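Local coordinates for protein purine nucleoside phosphorylase (Schistosoma mansoni, PDB 5KO5) that catalyses the reversible phosphorolysis of purine nucleosides such as inosine and guanosine, releasing the free base and ribose 1-phosphate, and binds cytosine here, at residues A[25-37]-A[105-118]. Sequence-based numbering, arbitrary orientation. Where two conformers were deposited one is given.
Sequences VLPDIGIICGSGL and MKLLGVRVLLITNL. With CYT (6-aminopyrimidin-2(1H)-one), chain B; EDO (1,2-ethanediol), chain C; EDO (1,2-ethanediol), chain E.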
ATOM      1  N   VAL A  25      21.790 -23.474  23.829  1.00 36.92           N
ATOM      2  CA  VAL A  25      21.530 -24.110  22.541  1.00 36.53           C
ATOM      3  C   VAL A  25      21.989 -23.164  21.442  1.00 32.12           C
ATOM      4  O   VAL A  25      21.609 -21.988  21.431  1.00 33.56           O
ATOM      5  CB  VAL A  25      20.035 -24.448  22.369  1.00 33.13           C
ATOM      6  CG1 VAL A  25      19.743 -24.885  20.936  1.00 32.30           C
ATOM      7  CG2 VAL A  25      19.611 -25.523  23.363  1.00 36.79           C
ATOM      8  N   LEU A  26      22.800 -23.677  20.518  1.00 31.05           N
ATOM      9  CA  LEU A  26      23.223 -22.913  19.349  1.00 29.99           C
ATOM     10  C   LEU A  26      22.470 -23.431  18.132  1.00 27.69           C
ATOM     11  O   LEU A  26      22.869 -24.444  17.538  1.00 29.31           O
ATOM     12  CB  LEU A  26      24.735 -23.037  19.141  1.00 35.78           C
ATOM     13  CG  LEU A  26      25.576 -22.324  20.206  1.00 46.78           C
ATOM     14  CD1 LEU A  26      27.062 -22.484  19.930  1.00 51.14           C
ATOM     15  CD2 LEU A  26      25.198 -20.848  20.284  1.00 47.80           C
ATOM     16  N   PRO A  27      21.386 -22.780  17.719  1.00 24.32           N
ATOM     17  CA  PRO A  27      20.519 -23.363  16.689  1.00 23.00           C
ATOM     18  C   PRO A  27      21.069 -23.133  15.290  1.00 25.81           C
ATOM     19  O   PRO A  27      21.659 -22.091  14.992  1.00 25.99           O
ATOM     20  CB  PRO A  27      19.204 -22.597  16.878  1.00 21.88           C
ATOM     21  CG  PRO A  27      19.659 -21.240  17.355  1.00 22.19           C
ATOM     22  CD  PRO A  27      20.885 -21.482  18.207  1.00 24.24           C
ATOM     23  N   ASP A  28      20.851 -24.125  14.423  1.00 22.71           N
ATOM     24  CA  ASP A  28      21.174 -24.023  13.005  1.00 23.08           C
ATOM     25  C   ASP A  28      19.951 -23.733  12.151  1.00 23.48           C
ATOM     26  O   ASP A  28      20.095 -23.274  11.009  1.00 20.83           O
ATOM     27  CB  ASP A  28      21.802 -25.335  12.505  1.00 27.22           C
ATOM     28  CG  ASP A  28      23.130 -25.654  13.174  1.00 34.95           C
ATOM     29  OD1 ASP A  28      23.889 -24.719  13.505  1.00 32.37           O
ATOM     30  OD2 ASP A  28      23.415 -26.854  13.363  1.00 39.27           O
ATOM     31  N   ILE A  29      18.761 -23.992  12.679  1.00 20.56           N
ATOM     32  CA  ILE A  29      17.513 -23.920  11.936  1.00 19.56           C
ATOM     33  C   ILE A  29      16.515 -23.127  12.763  1.00 19.99           C
ATOM     34  O   ILE A  29      16.434 -23.293  13.985  1.00 20.89           O
ATOM     35  CB  ILE A  29      16.979 -25.347  11.670  1.00 20.36           C
ATOM     36  CG1 ILE A  29      17.953 -26.109  10.776  1.00 21.47           C
ATOM     37  CG2 ILE A  29      15.610 -25.306  11.042  1.00 20.90           C
ATOM     38  CD1 ILE A  29      17.887 -27.616  10.958  1.00 28.20           C
ATOM     39  N   GLY A  30      15.766 -22.253  12.102  1.00 17.72           N
ATOM     40  CA  GLY A  30      14.684 -21.521  12.728  1.00 17.19           C
ATOM     41  C   GLY A  30      13.360 -21.993  12.165  1.00 16.81           C
ATOM     42  O   GLY A  30      13.280 -22.434  11.016  1.00 16.64           O
ATOM     43  N   ILE A  31      12.313 -21.933  12.987  1.00 16.94           N
ATOM     44  CA  ILE A  31      10.979 -22.315  12.529  1.00 16.79           C
ATOM     45  C   ILE A  31       9.948 -21.290  12.991  1.00 18.88           C
ATOM     46  O   ILE A  31       9.993 -20.789  14.121  1.00 17.06           O
ATOM     47  CB  ILE A  31      10.573 -23.770  12.881  1.00 22.16           C
ATOM     48  CG1 ILE A  31      10.352 -23.950  14.369  1.00 27.83           C
ATOM     49  CG2 ILE A  31      11.621 -24.783  12.415  1.00 21.39           C
ATOM     50  CD1 ILE A  31       9.847 -25.344  14.734  1.00 36.79           C
ATOM     51  N   ILE A  32       9.013 -20.976  12.102  1.00 16.03           N
ATOM     52  CA  ILE A  32       7.874 -20.120  12.404  1.00 16.08           C
ATOM     53  C   ILE A  32       6.660 -20.850  11.858  1.00 16.28           C
ATOM     54  O   ILE A  32       6.640 -21.232  10.683  1.00 17.84           O
ATOM     55  CB  ILE A  32       8.026 -18.728  11.761  1.00 15.48           C
ATOM     56  CG1 ILE A  32       9.253 -17.998  12.325  1.00 15.58           C
ATOM     57  CG2 ILE A  32       6.769 -17.897  11.947  1.00 20.18           C
ATOM     58  CD1 ILE A  32       9.591 -16.694  11.604  1.00 18.69           C
ATOM     59  N   CYS A  33       5.676 -21.097  12.710  1.00 21.22           N
ATOM     60  CA  CYS A  33       4.591 -22.010  12.379  1.00 19.75           C
ATOM     61  C   CYS A  33       3.281 -21.252  12.237  1.00 22.22           C
ATOM     62  O   CYS A  33       3.022 -20.284  12.966  1.00 23.91           O
ATOM     63  CB  CYS A  33       4.444 -23.083  13.458  1.00 23.10           C
ATOM     64  SG  CYS A  33       5.943 -24.046  13.713  1.00 29.95           S
ATOM     65  N   GLY A  34       2.451 -21.701  11.300  1.00 19.67           N
ATOM     66  CA  GLY A  34       1.143 -21.104  11.127  1.00 20.13           C
ATOM     67  C   GLY A  34       0.199 -21.455  12.264  1.00 21.21           C
ATOM     68  O   GLY A  34       0.459 -22.328  13.093  1.00 23.60           O
ATOM     69  N   SER A  35      -0.925 -20.740  12.307  1.00 26.24           N
ATOM     70  CA  SER A  35      -1.898 -20.941  13.373  0.54 31.25           C
ATOM     71  C   SER A  35      -2.444 -22.362  13.325  1.00 26.26           C
ATOM     72  O   SER A  35      -2.828 -22.855  12.259  1.00 24.94           O
ATOM     73  CB  SER A  35      -3.037 -19.936  13.226  0.54 38.75           C
ATOM     74  OG  SER A  35      -3.529 -19.925  11.896  0.54 37.73           O
ATOM     75  N   GLY A  36      -2.465 -23.018  14.480  1.00 25.00           N
ATOM     76  CA  GLY A  36      -2.876 -24.400  14.558  1.00 26.39           C
ATOM     77  C   GLY A  36      -1.851 -25.394  14.057  1.00 25.69           C
ATOM     78  O   GLY A  36      -2.124 -26.602  14.083  1.00 27.09           O
ATOM     79  N   LEU A  37      -0.685 -24.930  13.617  1.00 23.88           N
ATOM     80  CA  LEU A  37       0.359 -25.781  13.054  1.00 23.32           C
ATOM     81  C   LEU A  37       1.614 -25.763  13.916  1.00 23.07           C
ATOM     82  O   LEU A  37       2.722 -25.973  13.419  1.00 25.38           O
ATOM     83  CB  LEU A  37       0.700 -25.347  11.631  1.00 21.70           C
ATOM     84  CG  LEU A  37      -0.486 -25.215  10.683  1.00 22.42           C
ATOM     85  CD1 LEU A  37      -0.000 -24.738   9.321  1.00 23.68           C
ATOM     86  CD2 LEU A  37      -1.209 -26.544  10.573  1.00 26.19           C
ATOM     87  N   MET A 105      17.739 -14.562  15.297  1.00 15.46           N
ATOM     88  CA  MET A 105      18.021 -15.896  14.772  1.00 17.84           C
ATOM     89  C   MET A 105      19.339 -15.920  14.014  1.00 15.30           C
ATOM     90  O   MET A 105      20.140 -16.841  14.189  1.00 16.65           O
ATOM     91  CB  MET A 105      16.903 -16.363  13.845  1.00 15.94           C
ATOM     92  CG  MET A 105      15.625 -16.738  14.554  1.00 17.17           C
ATOM     93  SD  MET A 105      14.494 -17.437  13.342  1.00 19.71           S
ATOM     94  CE  MET A 105      13.067 -17.793  14.375  1.00 21.65           C
ATOM     95  N   LYS A 106      19.586 -14.911  13.172  1.00 15.38           N
ATOM     96  CA  LYS A 106      20.829 -14.882  12.409  1.00 14.77           C
ATOM     97  C   LYS A 106      22.035 -14.861  13.338  1.00 15.02           C
ATOM     98  O   LYS A 106      22.983 -15.630  13.156  1.00 17.14           O
ATOM     99  CB  LYS A 106      20.845 -13.672  11.470  1.00 14.46           C
ATOM    100  CG  LYS A 106      22.162 -13.503  10.682  1.00 15.43           C
ATOM    101  CD  LYS A 106      22.290 -14.539   9.562  1.00 16.50           C
ATOM    102  CE  LYS A 106      23.672 -14.575   8.931  1.00 20.11           C
ATOM    103  NZ  LYS A 106      24.053 -13.310   8.267  1.00 26.88           N
ATOM    104  N   LEU A 107      22.004 -13.992  14.357  1.00 17.56           N
ATOM    105  CA  LEU A 107      23.122 -13.908  15.291  1.00 18.95           C
ATOM    106  C   LEU A 107      23.274 -15.174  16.120  1.00 19.18           C
ATOM    107  O   LEU A 107      24.380 -15.475  16.580  1.00 21.11           O
ATOM    108  CB  LEU A 107      22.979 -12.693  16.206  1.00 15.16           C
ATOM    109  CG  LEU A 107      23.007 -11.352  15.462  1.00 14.84           C
ATOM    110  CD1 LEU A 107      23.011 -10.206  16.449  1.00 18.27           C
ATOM    111  CD2 LEU A 107      24.200 -11.256  14.532  1.00 16.68           C
ATOM    112  N   LEU A 108      22.188 -15.915  16.334  1.00 16.89           N
ATOM    113  CA  LEU A 108      22.285 -17.184  17.047  1.00 18.74           C
ATOM    114  C   LEU A 108      22.892 -18.287  16.200  1.00 19.31           C
ATOM    115  O   LEU A 108      23.278 -19.325  16.754  1.00 22.20           O
ATOM    116  CB  LEU A 108      20.911 -17.638  17.548  1.00 19.19           C
ATOM    117  CG  LEU A 108      20.267 -16.805  18.659  1.00 20.08           C
ATOM    118  CD1 LEU A 108      18.827 -17.243  18.893  1.00 21.39           C
ATOM    119  CD2 LEU A 108      21.089 -16.874  19.946  1.00 24.25           C
ATOM    120  N   GLY A 109      22.988 -18.093  14.890  1.00 23.38           N
ATOM    121  CA  GLY A 109      23.573 -19.070  13.997  1.00 21.76           C
ATOM    122  C   GLY A 109      22.618 -19.708  13.006  1.00 19.83           C
ATOM    123  O   GLY A 109      23.030 -20.637  12.297  1.00 22.42           O
ATOM    124  N   VAL A 110      21.362 -19.255  12.938  1.00 19.77           N
ATOM    125  CA  VAL A 110      20.394 -19.864  12.035  1.00 20.44           C
ATOM    126  C   VAL A 110      20.830 -19.663  10.594  1.00 18.03           C
ATOM    127  O   VAL A 110      21.152 -18.544  10.174  1.00 19.51           O
ATOM    128  CB  VAL A 110      18.989 -19.296  12.289  1.00 18.60           C
ATOM    129  CG1 VAL A 110      18.038 -19.652  11.142  1.00 19.00           C
ATOM    130  CG2 VAL A 110      18.456 -19.811  13.622  1.00 17.73           C
ATOM    131  N   ARG A 111      20.853 -20.760   9.831  1.00 20.53           N
ATOM    132  CA  ARG A 111      21.141 -20.707   8.405  1.00 20.59           C
ATOM    133  C   ARG A 111      19.942 -21.022   7.528  1.00 18.83           C
ATOM    134  O   ARG A 111      19.945 -20.636   6.354  1.00 19.19           O
ATOM    135  CB  ARG A 111      22.273 -21.683   8.050  1.00 27.17           C
ATOM    136  CG  ARG A 111      23.631 -21.285   8.603  1.00 33.37           C
ATOM    137  CD  ARG A 111      24.726 -22.190   8.053  1.00 50.05           C
ATOM    138  NE  ARG A 111      24.566 -23.576   8.486  1.00 51.53           N
ATOM    139  CZ  ARG A 111      25.085 -24.068   9.606  1.00 61.75           C
ATOM    140  NH1 ARG A 111      25.794 -23.285  10.409  1.00 66.54           N
ATOM    141  NH2 ARG A 111      24.897 -25.342   9.927  1.00 60.66           N
ATOM    142  N   VAL A 112      18.925 -21.699   8.062  1.00 18.37           N
ATOM    143  CA  VAL A 112      17.730 -22.074   7.318  1.00 18.64           C
ATOM    144  C   VAL A 112      16.523 -21.758   8.186  1.00 17.50           C
ATOM    145  O   VAL A 112      16.498 -22.124   9.367  1.00 18.52           O
ATOM    146  CB  VAL A 112      17.742 -23.573   6.970  1.00 19.28           C
ATOM    147  CG1 VAL A 112      16.415 -23.991   6.339  1.00 22.59           C
ATOM    148  CG2 VAL A 112      18.914 -23.893   6.046  1.00 22.02           C
ATOM    149  N   LEU A 113      15.538 -21.079   7.599  1.00 17.95           N
ATOM    150  CA  LEU A 113      14.281 -20.747   8.259  1.00 15.19           C
ATOM    151  C   LEU A 113      13.159 -21.506   7.561  1.00 15.79           C
ATOM    152  O   LEU A 113      12.997 -21.392   6.340  1.00 16.25           O
ATOM    153  CB  LEU A 113      14.040 -19.240   8.186  1.00 15.82           C
ATOM    154  CG  LEU A 113      12.703 -18.725   8.724  1.00 15.48           C
ATOM    155  CD1 LEU A 113      12.490 -19.125  10.190  1.00 17.25           C
ATOM    156  CD2 LEU A 113      12.668 -17.215   8.562  1.00 16.63           C
ATOM    157  N   LEU A 114      12.402 -22.286   8.333  1.00 15.49           N
ATOM    158  CA  LEU A 114      11.256 -23.043   7.838  1.00 15.66           C
ATOM    159  C   LEU A 114       9.990 -22.351   8.317  1.00 16.56           C
ATOM    160  O   LEU A 114       9.861 -22.065   9.511  1.00 17.75           O
ATOM    161  CB  LEU A 114      11.274 -24.471   8.396  1.00 17.40           C
ATOM    162  CG  LEU A 114      12.562 -25.271   8.170  1.00 18.78           C
ATOM    163  CD1 LEU A 114      12.456 -26.672   8.784  1.00 20.32           C
ATOM    164  CD2 LEU A 114      12.922 -25.349   6.679  1.00 19.95           C
ATOM    165  N   ILE A 115       9.054 -22.091   7.398  1.00 14.53           N
ATOM    166  CA  ILE A 115       7.848 -21.326   7.704  1.00 14.29           C
ATOM    167  C   ILE A 115       6.628 -22.070   7.181  1.00 18.46           C
ATOM    168  O   ILE A 115       6.631 -22.568   6.051  1.00 18.14           O
ATOM    169  CB  ILE A 115       7.906 -19.932   7.050  1.00 13.94           C
ATOM    170  CG1 ILE A 115       9.196 -19.198   7.416  1.00 19.23           C
ATOM    171  CG2 ILE A 115       6.687 -19.104   7.460  1.00 18.18           C
ATOM    172  CD1 ILE A 115       9.361 -17.866   6.685  1.00 18.80           C
ATOM    173  N   THR A 116       5.568 -22.124   7.987  1.00 16.44           N
ATOM    174  CA  THR A 116       4.272 -22.577   7.499  1.00 15.50           C
ATOM    175  C   THR A 116       3.237 -21.484   7.727  1.00 15.18           C
ATOM    176  O   THR A 116       3.405 -20.608   8.578  1.00 17.91           O
ATOM    177  CB  THR A 116       3.805 -23.887   8.168  1.00 16.29           C
ATOM    178  OG1 THR A 116       3.691 -23.692   9.588  1.00 18.00           O
ATOM    179  CG2 THR A 116       4.784 -25.021   7.883  1.00 19.18           C
ATOM    180  N   ASN A 117       2.168 -21.528   6.934  1.00 14.49           N
ATOM    181  CA  ASN A 117       1.073 -20.585   7.089  1.00 13.66           C
ATOM    182  C   ASN A 117      -0.210 -21.241   6.593  1.00 14.84           C
ATOM    183  O   ASN A 117      -0.183 -22.289   5.943  1.00 15.53           O
ATOM    184  CB  ASN A 117       1.352 -19.248   6.375  1.00 14.20           C
ATOM    185  CG  ASN A 117       1.462 -19.382   4.863  1.00 16.60           C
ATOM    186  OD1 ASN A 117       0.530 -19.825   4.190  1.00 15.05           O
ATOM    187  ND2 ASN A 117       2.599 -18.967   4.317  1.00 17.48           N
ATOM    188  N   LEU A 118      -1.337 -20.623   6.935  1.00 15.99           N
ATOM    189  CA  LEU A 118      -2.635 -20.973   6.371  1.00 15.46           C
ATOM    190  C   LEU A 118      -2.982 -19.927   5.322  1.00 16.34           C
ATOM    191  O   LEU A 118      -2.764 -18.728   5.533  1.00 16.53           O
ATOM    192  CB  LEU A 118      -3.721 -20.994   7.453  1.00 20.97           C
ATOM    193  CG  LEU A 118      -4.038 -22.302   8.186  1.00 30.74           C
ATOM    194  CD1 LEU A 118      -4.564 -23.370   7.235  1.00 32.70           C
ATOM    195  CD2 LEU A 118      -2.841 -22.811   8.935  1.00 30.08           C
TER
HETATM  196  N3  CYT B 301      -7.025 -16.290   3.553  1.00 13.97           N
HETATM  197  C4  CYT B 301      -7.645 -17.467   3.638  1.00 12.98           C
HETATM  198  N1  CYT B 301      -5.625 -16.930   5.363  1.00 18.03           N
HETATM  199  C2  CYT B 301      -6.018 -15.984   4.410  1.00 14.17           C
HETATM  200  O2  CYT B 301      -5.460 -14.882   4.376  1.00 13.76           O
HETATM  201  N4  CYT B 301      -8.638 -17.705   2.774  1.00 16.54           N
HETATM  202  C5  CYT B 301      -7.253 -18.451   4.597  1.00 17.36           C
HETATM  203  C6  CYT B 301      -6.253 -18.137   5.434  1.00 18.76           C
HETATM  204  C1  EDO C 302      -0.826 -17.037   8.152  1.00 24.41           C
HETATM  205  O1  EDO C 302      -1.169 -15.646   8.204  1.00 35.32           O
HETATM  206  C2  EDO C 302      -0.554 -17.591   9.533  1.00 25.01           C
HETATM  207  O2  EDO C 302      -0.961 -18.957   9.550  1.00 24.14           O
HETATM  208  C1  EDO E 304      24.850 -10.446  10.738  1.00 27.57           C
HETATM  209  O1  EDO E 304      24.373 -10.733   9.415  1.00 29.98           O
HETATM  210  C2  EDO E 304      26.173 -11.156  10.996  1.00 32.50           C
HETATM  211  O2  EDO E 304      25.948 -12.550  11.257  1.00 34.81           O
HETATM  212  O   HOH W   1      24.408 -21.807  15.965  1.00 39.08           O
HETATM  213  O   HOH W   2      25.025 -22.346  12.532  1.00 34.76           O
HETATM  214  O   HOH W   3       3.951 -26.106  10.984  1.00 27.89           O
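I32 and L113 meet on one face of two parallel neighbouring strands, 29-32 and 112-118, in the central mixed sheet of the phosphorylase-superfamily fold. G30 N and I32 N donate to V112 O and L114 O, and L114 N and T116 N donate to G30 O and I32 O. I32 CG1 lies 4.0 Å from L113 CD1. On this face G30 leaves room for the end of M105, whose extended chain brings SD to 4.1 Å from G30 CA. On the other face, L114 CD1 packs against the CG2 branches of both I29 and I31, and helix 259-283 covers L114 and T116.

R111 N still donates to D28 O at 2.9 Å, but the side chains here are looser and wet. One water joins P27 O to L108 O, and another joins D28 OD1 to G109 O. G109 ends helix 95-108 in a Schellman motif. R111 bends at chi3 (-64°), which brings its guanidinium alongside the D28 carboxylate, but the salt bridge is long, with OD1 3.8 Å from NH2. That oxygen lies well out of the guanidinium plane. D28 has a second charged partner: its OD2 forms a salt bridge with R78.

At the other end residues 34-37 make a type II turn next to L118, which lines the cytosine pocket. L37 CD1 and L118 CD2 press together at 3.5 Å, tighter than usual. T116 holds OG1 between its backbone N and carbonyl carbon (chi1 60°), where it replaces a carbonyl as acceptor: G34 N donates to T116 OG1 at 2.9 Å, with an angle of 166° at the hydrogen.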